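Local coordinates for DNA repair protein PprA (Deinococcus deserti, PDB 6MC8) that binds DNA, forms filaments and takes part in radiation-induced DNA damage repair and genome segregation, at residues A[150-154]-A[155-159]. The protein carries 2 engineered substitutions. Numbering follows the deposited sequence.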
loop_
_atom_site.group_PDB
_atom_site.type_symbol
_atom_site.label_atom_id
_atom_site.label_comp_id
_atom_site.label_asym_id
_atom_site.label_seq_id
_atom_site.Cartn_x
_atom_site.Cartn_y
_atom_site.Cartn_z
ATOM N N THR A 150 10.514 9.971 -7.513
ATOM C CA THR A 150 11.173 10.915 -8.407
ATOM C C THR A 150 11.727 10.107 -9.574
ATOM O O THR A 150 12.730 9.406 -9.440
ATOM C CB THR A 150 12.268 11.687 -7.681
ATOM O OG1 THR A 150 11.701 12.403 -6.581
ATOM C CG2 THR A 150 12.923 12.675 -8.617
ATOM N N LEU A 151 11.062 10.194 -10.721
ATOM C CA LEU A 151 11.451 9.390 -11.868
ATOM C C LEU A 151 12.692 9.959 -12.542
ATOM O O LEU A 151 12.712 11.120 -12.959
ATOM C CB LEU A 151 10.299 9.296 -12.866
ATOM C CG LEU A 151 9.082 8.451 -12.483
ATOM C CD1 LEU A 151 7.970 8.634 -13.486
ATOM C CD2 LEU A 151 9.465 6.994 -12.407
ATOM N N ARG A 152 13.726 9.137 -12.635
ATOM C CA ARG A 152 14.920 9.424 -13.412
ATOM C C ARG A 152 14.749 8.862 -14.821
ATOM O O ARG A 152 13.931 7.967 -15.036
ATOM C CB ARG A 152 16.136 8.857 -12.677
ATOM C CG ARG A 152 16.132 7.375 -12.443
ATOM C CD ARG A 152 17.433 6.968 -11.775
ATOM N NE ARG A 152 17.506 5.538 -11.524
ATOM C CZ ARG A 152 17.187 4.979 -10.366
ATOM N NH1 ARG A 152 16.811 5.743 -9.355
ATOM N NH2 ARG A 152 17.276 3.666 -10.208
ATOM N N PRO A 153 15.516 9.399 -15.877
ATOM C CA PRO A 153 15.148 9.154 -17.281
ATOM C C PRO A 153 15.278 7.712 -17.771
ATOM O O PRO A 153 16.105 7.400 -18.626
ATOM C CB PRO A 153 16.103 10.071 -18.046
ATOM C CG PRO A 153 16.477 11.110 -17.107
ATOM C CD PRO A 153 16.574 10.423 -15.799
ATOM N N GLY A 154 14.428 6.832 -17.245
ATOM C CA GLY A 154 14.354 5.464 -17.707
ATOM C C GLY A 154 12.936 4.932 -17.607
ATOM O O GLY A 154 11.990 5.670 -17.331
ATOM N N LEU A 155 12.817 3.631 -17.856
ATOM C CA LEU A 155 11.564 2.914 -17.667
ATOM C C LEU A 155 11.745 1.765 -16.676
ATOM O O LEU A 155 10.822 0.974 -16.466
ATOM C CB LEU A 155 11.040 2.433 -19.028
ATOM C CG LEU A 155 9.574 2.050 -19.255
ATOM C CD1 LEU A 155 8.693 3.254 -19.033
ATOM C CD2 LEU A 155 9.368 1.514 -20.651
ATOM N N GLY A 156 12.911 1.692 -16.029
ATOM C CA GLY A 156 13.199 0.572 -15.147
ATOM C C GLY A 156 12.569 0.722 -13.778
ATOM O O GLY A 156 12.245 -0.271 -13.121
ATOM N N GLN A 157 12.417 1.965 -13.316
ATOM C CA GLN A 157 11.646 2.220 -12.102
ATOM C C GLN A 157 10.185 1.839 -12.285
ATOM O O GLN A 157 9.608 1.147 -11.442
ATOM C CB GLN A 157 11.765 3.686 -11.693
ATOM C CG GLN A 157 12.988 4.040 -10.878
ATOM C CD GLN A 157 13.123 5.530 -10.673
ATOM O OE1 GLN A 157 12.534 6.311 -11.397
ATOM N NE2 GLN A 157 13.837 5.924 -9.638
ATOM N N LEU A 158 9.579 2.261 -13.394
ATOM C CA LEU A 158 8.157 2.014 -13.612
ATOM C C LEU A 158 7.873 0.547 -13.888
ATOM O O LEU A 158 6.772 0.071 -13.611
ATOM C CB LEU A 158 7.647 2.878 -14.762
ATOM C CG LEU A 158 7.545 4.365 -14.452
ATOM C CD1 LEU A 158 7.280 5.154 -15.707
ATOM C CD2 LEU A 158 6.439 4.589 -13.443
ATOM N N ARG A 159 8.850 -0.185 -14.422
ATOM C CA ARG A 159 8.632 -1.591 -14.741
ATOM C C ARG A 159 8.490 -2.429 -13.478
ATOM O O ARG A 159 7.656 -3.335 -13.412
ATOM C CB ARG A 159 9.771 -2.109 -15.617
ATOM C CG ARG A 159 9.604 -3.539 -16.073
ATOM C CD ARG A 159 10.666 -3.915 -17.074
ATOM N NE ARG A 159 10.487 -3.191 -18.326
ATOM C CZ ARG A 159 9.682 -3.588 -19.305
ATOM N NH1 ARG A 159 8.993 -4.712 -19.180
ATOM N NH2 ARG A 159 9.574 -2.871 -20.414
HETATM O O HOH W 1 13.194 5.362 -14.012
HETATM O O HOH W 2 11.209 4.657 -14.971
#
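Gln157 OE1 is gripped by two donors on the inner side of the bend that leads into helix 156-163. The backbone N of Arg152 gives it a weak hydrogen bond of 3.3 Å, with an N-H...O angle of 152°, and a water donates to it over 2.9 Å. The same water donates to Arg152 O, also at 2.9 Å, so one glutamine oxygen is tied to both polar ends of the Arg152 backbone. A glutamine suits this place because its chain is long enough to reach back across the turn: with CG anti to the carbonyl carbon (chi1 -84°) and the chain extended beyond it, the amide arrives beside the loop. Arg152 crosses this side chain at about a right angle, its long extended chain carrying the flat head to the amide, which lies over one guanidinium face toward the rim. The planes are 54° apart, and this is contact without a hydrogen bond, since NH1 and NE2 are both donors. With an alanine in place of this glutamine, the Arg152 N-H would probably lose its acceptor here and the water one of its anchors. Leu151 and Leu158, branched and apolar, cross nearly at right angles, Leu151 CD2 lying 3.8 Å from Leu158 CG. Within the loop Pro153 is the centre of an inverse gamma turn, Gly154 follows, and Leu155 takes the N-cap position. A second water accepts from Leu158 N at 3.3 Å and donates weakly to Gly154 O, linking the helix's first turn to the loop before it. The contact's centre is about 28 Å from that of the chain: Leu151 and Leu158 rest on Thr170 of strand 168-176, while Leu155 and Leu158 lean on Trp277 of the long helix 274-304.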